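Local coordinates for protein MAU2 chromatid cohesion factor homolog (Saccharomyces cerevisiae, PDB 4XDN) that forms a complex with Scc2 that is required for cohesin to associate with chromosomes, and so takes part in sister chromatid cohesion, at residues K449-S452 against L453-Y457; K488-Q491 against E492-L495; L522-D526 against K527-E531; A618-G621 against K622-A625. All blocks are in the same frame, centred on the assembly; numbering follows the deposited sequence.

How the contacts relate
Each contact is local, between residues a few positions apart, and they follow one another in series without nesting or crossing. Contact 1 is one turn within helix 446-466. Contact 2 closes the turn that ends the next helix, 472-490, and leads toward helix 499-513. These two touch, since the two helices pack together. Contact 3 caps the start of helix 526-543. It meets contact 1 where the Tyr457 hydroxyl packs on Leu522, though their centres are about 22 Å apart. Contact 4 forms the turn from helix 601-618 into helix 621-638. It stands apart, its nearest atoms about 27 Å from contact 3.

Contact 1. Residues K449-S452 against L453-Y457; sequences KMIS and LLNCY
Four backbone hydrogen bonds join Lys449, Met450, Ile451 and Ser452 to the residues four places on. They make one regular alpha-helical turn inside helix 446-466. Leu454 N donates to Met450 O at 2.8 Å. Asn455 N donates to Ile451 O at 3.0 Å in a nearly straight bond, 170° at the hydrogen. Leu453 N to Lys449 O and Cys456 N to Ser452 O complete the set.

Ile451 and Asn455 lie side by side and point the same way. The CG2 methyl of Ile451 touches the amide ND2 of Asn455 at 3.6 Å. Ile451 chi1 is -69°, which puts CG2 anti to the backbone N. Leu453 CG packs on Lys449 O at 3.3 Å, and Leu454 CG sits likewise on Met450 O.

Two polar ends have partners beyond this turn. Ser452 OG bonds to Val448 O, one turn back. Asn455 OD1 bonds to the backbone of another protein chain, probably Scc2.

This turn is largely buried among three helices and the other protein chain. Ser452, Leu453 and Cys456 pack on helix 432-440. Met450 and Leu453 meet helix 472-490. Ile451 and Leu454 rest on Trp501 of helix 499-513.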
ATOM      1  N   LYS A 449      -9.834  -7.771  -8.092  1.00 39.20           N
ATOM      2  CA  LYS A 449     -10.934  -8.718  -8.216  1.00 40.41           C
ATOM      3  C   LYS A 449     -12.106  -8.091  -8.952  1.00 36.76           C
ATOM      4  O   LYS A 449     -12.744  -8.729  -9.788  1.00 38.53           O
ATOM      5  CB  LYS A 449     -11.395  -9.201  -6.838  1.00 44.18           C
ATOM      6  CG  LYS A 449     -10.463 -10.191  -6.171  1.00 47.40           C
ATOM      7  CD  LYS A 449     -11.069 -10.718  -4.881  1.00 49.88           C
ATOM      8  CE  LYS A 449     -10.231 -11.835  -4.291  1.00 53.18           C
ATOM      9  NZ  LYS A 449     -10.897 -12.468  -3.121  1.00 58.11           N
ATOM     10  N   MET A 450     -12.380  -6.830  -8.641  1.00 34.03           N
ATOM     11  CA  MET A 450     -13.539  -6.149  -9.194  1.00 36.11           C
ATOM     12  C   MET A 450     -13.321  -5.729 -10.645  1.00 34.95           C
ATOM     13  O   MET A 450     -14.245  -5.794 -11.455  1.00 36.53           O
ATOM     14  CB  MET A 450     -13.887  -4.936  -8.339  1.00 36.64           C
ATOM     15  CG  MET A 450     -14.595  -5.305  -7.034  1.00 41.95           C
ATOM     16  SD  MET A 450     -15.418  -3.914  -6.240  1.00 54.44           S
ATOM     17  CE  MET A 450     -16.611  -3.482  -7.513  1.00 59.43           C
ATOM     18  N   ILE A 451     -12.107  -5.297 -10.972  1.00 33.70           N
ATOM     19  CA  ILE A 451     -11.753  -5.024 -12.359  1.00 33.58           C
ATOM     20  C   ILE A 451     -11.947  -6.297 -13.173  1.00 35.22           C
ATOM     21  O   ILE A 451     -12.481  -6.264 -14.284  1.00 35.19           O
ATOM     22  CB  ILE A 451     -10.296  -4.522 -12.499  1.00 34.64           C
ATOM     23  CG1 ILE A 451     -10.161  -3.123 -11.891  1.00 36.07           C
ATOM     24  CG2 ILE A 451      -9.861  -4.495 -13.975  1.00 33.93           C
ATOM     25  CD1 ILE A 451      -8.735  -2.622 -11.782  1.00 36.50           C
ATOM     26  N   SER A 452     -11.516  -7.419 -12.604  1.00 35.45           N
ATOM     27  CA  SER A 452     -11.649  -8.712 -13.262  1.00 37.45           C
ATOM     28  C   SER A 452     -13.119  -9.084 -13.455  1.00 40.10           C
ATOM     29  O   SER A 452     -13.501  -9.602 -14.502  1.00 40.41           O
ATOM     30  CB  SER A 452     -10.933  -9.798 -12.453  1.00 40.04           C
ATOM     31  OG  SER A 452      -9.563  -9.482 -12.270  1.00 40.94           O
ATOM     32  N   LEU A 453     -13.941  -8.810 -12.447  1.00 39.10           N
ATOM     33  CA  LEU A 453     -15.356  -9.159 -12.504  1.00 41.10           C
ATOM     34  C   LEU A 453     -16.113  -8.274 -13.487  1.00 38.03           C
ATOM     35  O   LEU A 453     -17.034  -8.737 -14.159  1.00 38.10           O
ATOM     36  CB  LEU A 453     -15.994  -9.056 -11.116  1.00 42.69           C
ATOM     37  CG  LEU A 453     -15.673 -10.181 -10.126  1.00 46.67           C
ATOM     38  CD1 LEU A 453     -16.196  -9.831  -8.737  1.00 49.41           C
ATOM     39  CD2 LEU A 453     -16.258 -11.507 -10.594  1.00 47.70           C
ATOM     40  N   LEU A 454     -15.725  -7.005 -13.566  1.00 35.36           N
ATOM     41  CA  LEU A 454     -16.399  -6.058 -14.446  1.00 36.25           C
ATOM     42  C   LEU A 454     -16.077  -6.340 -15.909  1.00 36.00           C
ATOM     43  O   LEU A 454     -16.966  -6.309 -16.765  1.00 36.10           O
ATOM     44  CB  LEU A 454     -16.013  -4.621 -14.086  1.00 36.16           C
ATOM     45  CG  LEU A 454     -16.609  -4.068 -12.786  1.00 38.46           C
ATOM     46  CD1 LEU A 454     -16.004  -2.716 -12.460  1.00 38.29           C
ATOM     47  CD2 LEU A 454     -18.124  -3.956 -12.875  1.00 38.34           C
ATOM     48  N   ASN A 455     -14.806  -6.610 -16.199  1.00 35.85           N
ATOM     49  CA  ASN A 455     -14.417  -7.023 -17.542  1.00 37.30           C
ATOM     50  C   ASN A 455     -15.102  -8.333 -17.899  1.00 38.48           C
ATOM     51  O   ASN A 455     -15.557  -8.518 -19.025  1.00 36.71           O
ATOM     52  CB  ASN A 455     -12.901  -7.181 -17.659  1.00 35.68           C
ATOM     53  CG  ASN A 455     -12.176  -5.853 -17.737  1.00 34.46           C
ATOM     54  OD1 ASN A 455     -12.668  -4.896 -18.328  1.00 33.19           O
ATOM     55  ND2 ASN A 455     -10.991  -5.794 -17.142  1.00 35.93           N
ATOM     56  N   CYS A 456     -15.177  -9.237 -16.926  1.00 41.00           N
ATOM     57  CA  CYS A 456     -15.817 -10.530 -17.127  1.00 44.71           C
ATOM     58  C   CYS A 456     -17.303 -10.354 -17.421  1.00 43.18           C
ATOM     59  O   CYS A 456     -17.863 -11.058 -18.260  1.00 42.07           O
ATOM     60  CB  CYS A 456     -15.623 -11.423 -15.900  1.00 48.52           C
ATOM     61  SG  CYS A 456     -16.263 -13.100 -16.092  1.00 53.83           S
ATOM     62  N   TYR A 457     -17.934  -9.411 -16.728  1.00 41.27           N
ATOM     63  CA  TYR A 457     -19.346  -9.119 -16.944  1.00 40.24           C
ATOM     64  C   TYR A 457     -19.562  -8.537 -18.337  1.00 40.58           C
ATOM     65  O   TYR A 457     -20.507  -8.904 -19.035  1.00 41.67           O
ATOM     66  CB  TYR A 457     -19.866  -8.146 -15.881  1.00 38.14           C
ATOM     67  CG  TYR A 457     -21.317  -7.761 -16.068  1.00 40.68           C
ATOM     68  CD1 TYR A 457     -21.673  -6.672 -16.857  1.00 41.14           C
ATOM     69  CD2 TYR A 457     -22.332  -8.487 -15.458  1.00 42.37           C
ATOM     70  CE1 TYR A 457     -22.998  -6.320 -17.033  1.00 42.34           C
ATOM     71  CE2 TYR A 457     -23.660  -8.142 -15.627  1.00 43.72           C
ATOM     72  CZ  TYR A 457     -23.988  -7.058 -16.415  1.00 44.73           C
ATOM     73  OH  TYR A 457     -25.309  -6.711 -16.587  1.00 46.76           O
TER

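Contact 2. Residues K488-Q491 against E492-L495; sequences KLLQ and ETDL
The Glu492 carboxylate is met obliquely on one side of its plane. Leu489 CD2 comes to OE2 at 3.7 Å, and a water donates to OE1 at 3.2 Å from that same side. The same water donates to Lys488 O at 2.9 Å and so links the side chain to the helix end. The ammonium of Lys488 stays near but does not touch, with NZ 4.9 Å from Glu492 OE1. The flat peptide carbonyls are met from above. Glu492 N donates to Leu489 O from 63° out of the carbonyl plane. Thr493 OG1 approaches Leu490 O in the same manner, at 3.2 Å.

Leu490 to Thr493 form a type I beta turn. Its backbone bond, Thr493 N to Leu490 O, is weak at 3.3 Å. Leu490 O is thus held by two donors of one residue. Thr493 chi1 is 60°, which sets OG1 between the backbone N and carbonyl carbon and directs it back to the helix end.

Farther on, the CD1 methyl of Leu490 meets CB of Leu495 at 3.6 Å, the side chains crossing at about a right angle. Leu490 also packs on Val505 of helix 499-513, and Leu495 on Trp501. Thr493 touches Ser446 of helix 446-466.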
ATOM      1  N   LYS A 488     -21.447  -6.996  -4.182  1.00 52.17           N
ATOM      2  CA  LYS A 488     -21.038  -7.396  -2.843  1.00 53.71           C
ATOM      3  C   LYS A 488     -19.690  -6.791  -2.463  1.00 52.11           C
ATOM      4  O   LYS A 488     -19.540  -6.229  -1.380  1.00 52.32           O
ATOM      5  CB  LYS A 488     -20.977  -8.922  -2.742  1.00 56.54           C
ATOM      6  CG  LYS A 488     -20.659  -9.441  -1.348  1.00 60.76           C
ATOM      7  CD  LYS A 488     -21.290 -10.805  -1.111  1.00 65.62           C
ATOM      8  CE  LYS A 488     -21.055 -11.292   0.312  1.00 70.35           C
ATOM      9  NZ  LYS A 488     -19.630 -11.657   0.551  1.00 70.32           N
ATOM     10  N   LEU A 489     -18.713  -6.904  -3.358  1.00 49.93           N
ATOM     11  CA  LEU A 489     -17.381  -6.369  -3.101  1.00 49.60           C
ATOM     12  C   LEU A 489     -17.396  -4.844  -3.083  1.00 49.05           C
ATOM     13  O   LEU A 489     -16.726  -4.222  -2.261  1.00 47.86           O
ATOM     14  CB  LEU A 489     -16.387  -6.870  -4.153  1.00 47.53           C
ATOM     15  CG  LEU A 489     -16.128  -8.379  -4.181  1.00 49.63           C
ATOM     16  CD1 LEU A 489     -15.248  -8.743  -5.366  1.00 48.48           C
ATOM     17  CD2 LEU A 489     -15.489  -8.851  -2.881  1.00 52.21           C
ATOM     18  N   LEU A 490     -18.162  -4.245  -3.988  1.00 49.28           N
ATOM     19  CA  LEU A 490     -18.230  -2.790  -4.085  1.00 49.82           C
ATOM     20  C   LEU A 490     -18.758  -2.178  -2.796  1.00 50.82           C
ATOM     21  O   LEU A 490     -18.334  -1.097  -2.392  1.00 51.10           O
ATOM     22  CB  LEU A 490     -19.124  -2.369  -5.254  1.00 50.28           C
ATOM     23  CG  LEU A 490     -19.171  -0.873  -5.593  1.00 52.02           C
ATOM     24  CD1 LEU A 490     -17.781  -0.273  -5.794  1.00 52.21           C
ATOM     25  CD2 LEU A 490     -20.021  -0.648  -6.834  1.00 50.09           C
ATOM     26  N   GLN A 491     -19.676  -2.888  -2.152  1.00 50.89           N
ATOM     27  CA  GLN A 491     -20.389  -2.359  -0.998  1.00 52.83           C
ATOM     28  C   GLN A 491     -19.522  -2.330   0.263  1.00 52.76           C
ATOM     29  O   GLN A 491     -19.855  -1.644   1.227  1.00 54.04           O
ATOM     30  CB  GLN A 491     -21.652  -3.188  -0.755  1.00 57.93           C
ATOM     31  CG  GLN A 491     -22.664  -2.537   0.172  1.00 63.25           C
ATOM     32  CD  GLN A 491     -24.004  -3.251   0.166  1.00 68.11           C
ATOM     33  OE1 GLN A 491     -24.264  -4.102  -0.685  1.00 69.12           O
ATOM     34  NE2 GLN A 491     -24.863  -2.907   1.119  1.00 71.69           N
ATOM     35  N   GLU A 492     -18.414  -3.065   0.245  1.00 52.61           N
ATOM     36  CA  GLU A 492     -17.506  -3.128   1.388  1.00 54.31           C
ATOM     37  C   GLU A 492     -16.148  -2.483   1.087  1.00 50.56           C
ATOM     38  O   GLU A 492     -15.178  -2.701   1.813  1.00 51.80           O
ATOM     39  CB  GLU A 492     -17.315  -4.584   1.831  1.00 59.95           C
ATOM     40  CG  GLU A 492     -16.807  -5.519   0.742  1.00 61.80           C
ATOM     41  CD  GLU A 492     -16.875  -6.984   1.147  1.00 67.07           C
ATOM     42  OE1 GLU A 492     -17.756  -7.343   1.957  1.00 70.79           O
ATOM     43  OE2 GLU A 492     -16.044  -7.776   0.655  1.00 67.40           O
ATOM     44  N   THR A 493     -16.094  -1.686   0.021  1.00 47.15           N
ATOM     45  CA  THR A 493     -14.899  -0.918  -0.328  1.00 44.58           C
ATOM     46  C   THR A 493     -15.247   0.559  -0.488  1.00 43.40           C
ATOM     47  O   THR A 493     -16.422   0.917  -0.565  1.00 45.65           O
ATOM     48  CB  THR A 493     -14.250  -1.421  -1.634  1.00 45.49           C
ATOM     49  OG1 THR A 493     -15.182  -1.305  -2.717  1.00 46.35           O
ATOM     50  CG2 THR A 493     -13.812  -2.871  -1.493  1.00 48.43           C
ATOM     51  N   ASP A 494     -14.227   1.412  -0.547  1.00 40.97           N
ATOM     52  CA  ASP A 494     -14.446   2.846  -0.718  1.00 40.60           C
ATOM     53  C   ASP A 494     -14.720   3.194  -2.181  1.00 38.78           C
ATOM     54  O   ASP A 494     -15.029   4.340  -2.504  1.00 38.89           O
ATOM     55  CB  ASP A 494     -13.241   3.644  -0.206  1.00 42.12           C
ATOM     56  CG  ASP A 494     -12.007   3.467  -1.072  1.00 43.09           C
ATOM     57  OD1 ASP A 494     -11.872   4.188  -2.085  1.00 43.70           O
ATOM     58  OD2 ASP A 494     -11.164   2.610  -0.738  1.00 44.34           O
ATOM     59  N   LEU A 495     -14.610   2.202  -3.061  1.00 38.84           N
ATOM     60  CA  LEU A 495     -14.843   2.411  -4.486  1.00 39.10           C
ATOM     61  C   LEU A 495     -16.289   2.802  -4.771  1.00 39.65           C
ATOM     62  O   LEU A 495     -16.582   3.408  -5.801  1.00 36.63           O
ATOM     63  CB  LEU A 495     -14.483   1.151  -5.273  1.00 41.20           C
ATOM     64  CG  LEU A 495     -13.003   0.768  -5.294  1.00 44.70           C
ATOM     65  CD1 LEU A 495     -12.817  -0.588  -5.957  1.00 48.01           C
ATOM     66  CD2 LEU A 495     -12.180   1.827  -6.009  1.00 42.22           C
TER
HETATM   67  O   HOH W   1     -20.841  -7.159   1.075  1.00 59.90           O

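Contact 3. Residues L522-D526 against K527-E531; sequences LPCSD and KQRAE
The side chain of Lys527 comes near Ser525 at CB, 3.9 Å from Ser525 OG, and its end leads away. This is the first turn of helix 526-543, and Ser525 is the N-cap. Ser525 and Gln528 form a capping box.

Gln528 comes next and gives both halves of the box. Its backbone N donates to Ser525 OG at 3.3 Å. Its side-chain OE1 accepts from Ser525 N at 3.2 Å. Ser525 chi1 is 66°, which turns OG toward the helix start. The donor Ser525 N stands above the plane of the Gln528 amide, 69° out of it. The Gln528 chain runs out straight beyond CG past Ser525 OG, and its OE1 also lies 3.2 Å from Cys524 CB. Cys524 and Gln528 both pack on Trp509 of helix 499-513.

Arg529 is tied back in two ways. Its backbone N donates to Ser525 O at 3.2 Å. Its side chain lies beside that of Asp526, in the first turn of the same helix, and forms a salt bridge, with NH2 to Asp526 OD1 at 2.7 Å. OD1 lies close to the guanidinium plane, only 7° out of it. It is met on its anti side, by a donor tilted out of the carboxylate plane. A weak second bond runs from NE to the same OD1. The carbonyl oxygens of Cys524 and Ser525 lie over one guanidinium face.

Ala530 N donates to Asp526 O at 3.2 Å, its CB 3.7 Å from the same oxygen.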
ATOM      1  N   LEU A 522     -31.056  -7.878 -20.473  1.00 51.38           N
ATOM      2  CA  LEU A 522     -31.441  -8.716 -19.343  1.00 53.47           C
ATOM      3  C   LEU A 522     -32.739  -8.216 -18.718  1.00 54.99           C
ATOM      4  O   LEU A 522     -33.073  -7.038 -18.846  1.00 54.37           O
ATOM      5  CB  LEU A 522     -30.335  -8.740 -18.289  1.00 52.88           C
ATOM      6  CG  LEU A 522     -28.997  -9.342 -18.720  1.00 52.59           C
ATOM      7  CD1 LEU A 522     -27.907  -8.955 -17.735  1.00 52.04           C
ATOM      8  CD2 LEU A 522     -29.100 -10.856 -18.836  1.00 55.14           C
ATOM      9  N   PRO A 523     -33.480  -9.111 -18.040  1.00 59.43           N
ATOM     10  CA  PRO A 523     -34.713  -8.698 -17.357  1.00 63.43           C
ATOM     11  C   PRO A 523     -34.455  -7.743 -16.193  1.00 64.34           C
ATOM     12  O   PRO A 523     -33.419  -7.832 -15.538  1.00 61.91           O
ATOM     13  CB  PRO A 523     -35.298 -10.021 -16.843  1.00 66.33           C
ATOM     14  CG  PRO A 523     -34.633 -11.086 -17.635  1.00 66.33           C
ATOM     15  CD  PRO A 523     -33.271 -10.567 -17.954  1.00 62.02           C
ATOM     16  N   CYS A 524     -35.403  -6.846 -15.938  1.00 67.04           N
ATOM     17  CA  CYS A 524     -35.298  -5.911 -14.825  1.00 67.32           C
ATOM     18  C   CYS A 524     -36.648  -5.270 -14.533  1.00 72.17           C
ATOM     19  O   CYS A 524     -37.466  -5.087 -15.435  1.00 73.78           O
ATOM     20  CB  CYS A 524     -34.261  -4.828 -15.127  1.00 62.76           C
ATOM     21  SG  CYS A 524     -34.608  -3.863 -16.613  1.00 64.96           S
ATOM     22  N   SER A 525     -36.876  -4.930 -13.269  1.00 74.57           N
ATOM     23  CA  SER A 525     -38.111  -4.271 -12.865  1.00 76.70           C
ATOM     24  C   SER A 525     -38.093  -2.805 -13.281  1.00 75.88           C
ATOM     25  O   SER A 525     -37.033  -2.240 -13.553  1.00 74.35           O
ATOM     26  CB  SER A 525     -38.312  -4.385 -11.353  1.00 78.24           C
ATOM     27  OG  SER A 525     -37.311  -3.670 -10.651  1.00 75.67           O
ATOM     28  N   ASP A 526     -39.270  -2.193 -13.331  1.00 78.84           N
ATOM     29  CA  ASP A 526     -39.387  -0.786 -13.691  1.00 80.03           C
ATOM     30  C   ASP A 526     -38.721   0.097 -12.641  1.00 77.20           C
ATOM     31  O   ASP A 526     -38.270   1.202 -12.945  1.00 73.53           O
ATOM     32  CB  ASP A 526     -40.858  -0.395 -13.854  1.00 87.54           C
ATOM     33  CG  ASP A 526     -41.549  -1.169 -14.961  1.00 91.81           C
ATOM     34  OD1 ASP A 526     -40.874  -1.524 -15.952  1.00 91.55           O
ATOM     35  OD2 ASP A 526     -42.767  -1.422 -14.841  1.00 95.31           O
ATOM     36  N   LYS A 527     -38.663  -0.395 -11.407  1.00 78.60           N
ATOM     37  CA  LYS A 527     -38.007   0.327 -10.323  1.00 77.59           C
ATOM     38  C   LYS A 527     -36.500   0.373 -10.546  1.00 73.90           C
ATOM     39  O   LYS A 527     -35.852   1.385 -10.276  1.00 72.51           O
ATOM     40  CB  LYS A 527     -38.325  -0.323  -8.973  1.00 80.25           C
ATOM     41  CG  LYS A 527     -37.483   0.206  -7.815  1.00 80.32           C
ATOM     42  CD  LYS A 527     -37.978  -0.290  -6.462  1.00 85.59           C
ATOM     43  CE  LYS A 527     -39.302   0.354  -6.072  1.00 90.06           C
ATOM     44  NZ  LYS A 527     -39.656   0.093  -4.650  1.00 93.32           N
ATOM     45  N   GLN A 528     -35.949  -0.731 -11.041  1.00 72.47           N
ATOM     46  CA  GLN A 528     -34.518  -0.828 -11.302  1.00 69.11           C
ATOM     47  C   GLN A 528     -34.098   0.095 -12.438  1.00 66.48           C
ATOM     48  O   GLN A 528     -33.041   0.721 -12.379  1.00 64.41           O
ATOM     49  CB  GLN A 528     -34.136  -2.270 -11.634  1.00 68.16           C
ATOM     50  CG  GLN A 528     -34.086  -3.188 -10.425  1.00 68.55           C
ATOM     51  CD  GLN A 528     -33.981  -4.652 -10.807  1.00 70.32           C
ATOM     52  OE1 GLN A 528     -33.899  -4.994 -11.985  1.00 70.29           O
ATOM     53  NE2 GLN A 528     -33.988  -5.526  -9.808  1.00 73.50           N
ATOM     54  N   ARG A 529     -34.925   0.170 -13.474  1.00 66.92           N
ATOM     55  CA  ARG A 529     -34.644   1.037 -14.611  1.00 63.75           C
ATOM     56  C   ARG A 529     -34.580   2.495 -14.172  1.00 62.81           C
ATOM     57  O   ARG A 529     -33.612   3.196 -14.464  1.00 61.00           O
ATOM     58  CB  ARG A 529     -35.703   0.854 -15.702  1.00 65.07           C
ATOM     59  CG  ARG A 529     -35.592  -0.463 -16.454  1.00 65.32           C
ATOM     60  CD  ARG A 529     -36.629  -0.567 -17.560  1.00 69.33           C
ATOM     61  NE  ARG A 529     -37.794  -1.351 -17.151  1.00 76.73           N
ATOM     62  CZ  ARG A 529     -37.963  -2.648 -17.401  1.00 78.11           C
ATOM     63  NH1 ARG A 529     -37.047  -3.338 -18.073  1.00 75.75           N
ATOM     64  NH2 ARG A 529     -39.061  -3.262 -16.979  1.00 79.97           N
ATOM     65  N   ALA A 530     -35.608   2.941 -13.458  1.00 65.01           N
ATOM     66  CA  ALA A 530     -35.665   4.312 -12.963  1.00 65.68           C
ATOM     67  C   ALA A 530     -34.491   4.607 -12.035  1.00 64.14           C
ATOM     68  O   ALA A 530     -33.945   5.711 -12.040  1.00 63.29           O
ATOM     69  CB  ALA A 530     -36.980   4.557 -12.244  1.00 69.31           C
ATOM     70  N   GLU A 531     -34.112   3.612 -11.241  1.00 64.20           N
ATOM     71  CA  GLU A 531     -32.990   3.744 -10.321  1.00 64.26           C
ATOM     72  C   GLU A 531     -31.708   4.071 -11.081  1.00 58.65           C
ATOM     73  O   GLU A 531     -31.044   5.065 -10.795  1.00 57.19           O
ATOM     74  CB  GLU A 531     -32.816   2.457  -9.506  1.00 70.82           C
ATOM     75  CG  GLU A 531     -31.565   2.411  -8.630  1.00 76.56           C
ATOM     76  CD  GLU A 531     -31.590   3.436  -7.513  1.00 85.00           C
ATOM     77  OE1 GLU A 531     -32.614   3.516  -6.799  1.00 91.15           O
ATOM     78  OE2 GLU A 531     -30.589   4.164  -7.347  1.00 84.89           O
TER

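Contact 4. Residues A618-G621 against K622-A625; sequences AMRG and KDVA
Arg620 and Asp623 meet in a salt bridge, with Arg620 NE donating to Asp623 OD2 at 2.9 Å. The acceptor lies at the edge of the guanidinium, tilted 20° from its plane. OD2 is met from above the carboxylate plane, and the two flat groups stand 67° apart. The aliphatic base of the arginine joins in, with Arg620 CB 3.3 Å from Asp623 OD2. The arginine chain bends at chi3, 70°, and this turn brings NE round to the carboxylate. The other oxygen, Asp623 OD1, forms a long salt bridge with Lys622 NZ at 3.8 Å. The aspartate therefore stands between two positive side chains, which probably help to keep it charged.

Backbone bonds hold the turn beneath these groups. Val624 N donates to Arg620 O at 3.0 Å, nearly along the C=O axis. Ala625 N donates to Gly621 O at 3.1 Å. Val624 CG2 also packs against Arg620 O.

This is the turn between two helices. Helix 601-618 ends in a Schellman motif, in which Met619 leaves helical geometry with a positive phi. Arg620, right after it, is the N-cap of helix 621-638. One helix thus stops and the next starts within adjacent residues.

Farther out, Tyr584 of helix 580-593 makes a cation-pi contact with Arg620. Asp623 and Val624 pack on Cys615 of helix 601-618, and Val624 also reaches Leu612. Asp623 O accepts from Thr627 OG1 farther along its own helix.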
ATOM      1  N   ALA A 618     -31.444  14.773 -39.578  1.00 35.06           N
ATOM      2  CA  ALA A 618     -31.259  16.208 -39.753  1.00 37.37           C
ATOM      3  C   ALA A 618     -31.152  16.601 -41.229  1.00 38.11           C
ATOM      4  O   ALA A 618     -31.128  17.786 -41.558  1.00 38.79           O
ATOM      5  CB  ALA A 618     -30.017  16.668 -38.995  1.00 37.96           C
ATOM      6  N   MET A 619     -31.092  15.603 -42.109  1.00 37.77           N
ATOM      7  CA  MET A 619     -30.965  15.825 -43.552  1.00 39.08           C
ATOM      8  C   MET A 619     -29.721  16.650 -43.891  1.00 39.82           C
ATOM      9  O   MET A 619     -29.752  17.507 -44.775  1.00 39.04           O
ATOM     10  CB  MET A 619     -32.222  16.507 -44.104  1.00 39.54           C
ATOM     11  CG  MET A 619     -33.467  15.634 -44.042  1.00 39.73           C
ATOM     12  SD  MET A 619     -34.911  16.417 -44.782  1.00 38.57           S
ATOM     13  CE  MET A 619     -36.082  15.061 -44.763  1.00 40.32           C
ATOM     14  N   ARG A 620     -28.625  16.374 -43.189  1.00 38.11           N
ATOM     15  CA  ARG A 620     -27.361  17.067 -43.420  1.00 40.12           C
ATOM     16  C   ARG A 620     -26.496  16.279 -44.404  1.00 37.05           C
ATOM     17  O   ARG A 620     -25.745  15.388 -44.012  1.00 34.11           O
ATOM     18  CB  ARG A 620     -26.623  17.278 -42.096  1.00 43.23           C
ATOM     19  CG  ARG A 620     -27.444  18.042 -41.069  1.00 50.98           C
ATOM     20  CD  ARG A 620     -26.766  18.094 -39.711  1.00 56.66           C
ATOM     21  NE  ARG A 620     -25.580  18.951 -39.722  1.00 64.78           N
ATOM     22  CZ  ARG A 620     -25.260  19.823 -38.767  1.00 72.31           C
ATOM     23  NH1 ARG A 620     -26.028  19.980 -37.696  1.00 74.69           N
ATOM     24  NH2 ARG A 620     -24.155  20.548 -38.887  1.00 75.34           N
ATOM     25  N   GLY A 621     -26.614  16.621 -45.683  1.00 35.50           N
ATOM     26  CA  GLY A 621     -25.977  15.873 -46.755  1.00 36.52           C
ATOM     27  C   GLY A 621     -24.473  15.708 -46.638  1.00 35.99           C
ATOM     28  O   GLY A 621     -23.953  14.603 -46.787  1.00 34.42           O
ATOM     29  N   LYS A 622     -23.767  16.806 -46.388  1.00 37.43           N
ATOM     30  CA  LYS A 622     -22.315  16.763 -46.256  1.00 38.39           C
ATOM     31  C   LYS A 622     -21.893  15.838 -45.119  1.00 35.12           C
ATOM     32  O   LYS A 622     -20.932  15.079 -45.247  1.00 32.14           O
ATOM     33  CB  LYS A 622     -21.754  18.168 -46.020  1.00 42.53           C
ATOM     34  CG  LYS A 622     -20.262  18.197 -45.694  1.00 46.46           C
ATOM     35  CD  LYS A 622     -19.718  19.620 -45.647  1.00 51.41           C
ATOM     36  CE  LYS A 622     -20.174  20.363 -44.403  1.00 55.52           C
ATOM     37  NZ  LYS A 622     -19.604  19.772 -43.162  1.00 57.34           N
ATOM     38  N   ASP A 623     -22.622  15.900 -44.009  1.00 34.20           N
ATOM     39  CA  ASP A 623     -22.272  15.124 -42.828  1.00 33.74           C
ATOM     40  C   ASP A 623     -22.583  13.640 -43.011  1.00 31.38           C
ATOM     41  O   ASP A 623     -21.905  12.787 -42.443  1.00 28.98           O
ATOM     42  CB  ASP A 623     -22.998  15.673 -41.602  1.00 36.88           C
ATOM     43  CG  ASP A 623     -22.587  17.095 -41.274  1.00 40.17           C
ATOM     44  OD1 ASP A 623     -21.421  17.299 -40.882  1.00 41.69           O
ATOM     45  OD2 ASP A 623     -23.429  18.008 -41.401  1.00 43.59           O
ATOM     46  N   VAL A 624     -23.603  13.330 -43.806  1.00 32.03           N
ATOM     47  CA  VAL A 624     -23.901  11.941 -44.141  1.00 32.77           C
ATOM     48  C   VAL A 624     -22.764  11.348 -44.968  1.00 33.44           C
ATOM     49  O   VAL A 624     -22.341  10.215 -44.740  1.00 31.31           O
ATOM     50  CB  VAL A 624     -25.228  11.813 -44.921  1.00 33.08           C
ATOM     51  CG1 VAL A 624     -25.377  10.420 -45.536  1.00 30.79           C
ATOM     52  CG2 VAL A 624     -26.407  12.114 -44.008  1.00 33.97           C
ATOM     53  N   ALA A 625     -22.278  12.123 -45.931  1.00 33.37           N
ATOM     54  CA  ALA A 625     -21.214  11.673 -46.817  1.00 31.86           C
ATOM     55  C   ALA A 625     -19.941  11.365 -46.031  1.00 31.07           C
ATOM     56  O   ALA A 625     -19.354  10.293 -46.178  1.00 30.41           O
ATOM     57  CB  ALA A 625     -20.940  12.719 -47.883  1.00 30.47           C
TER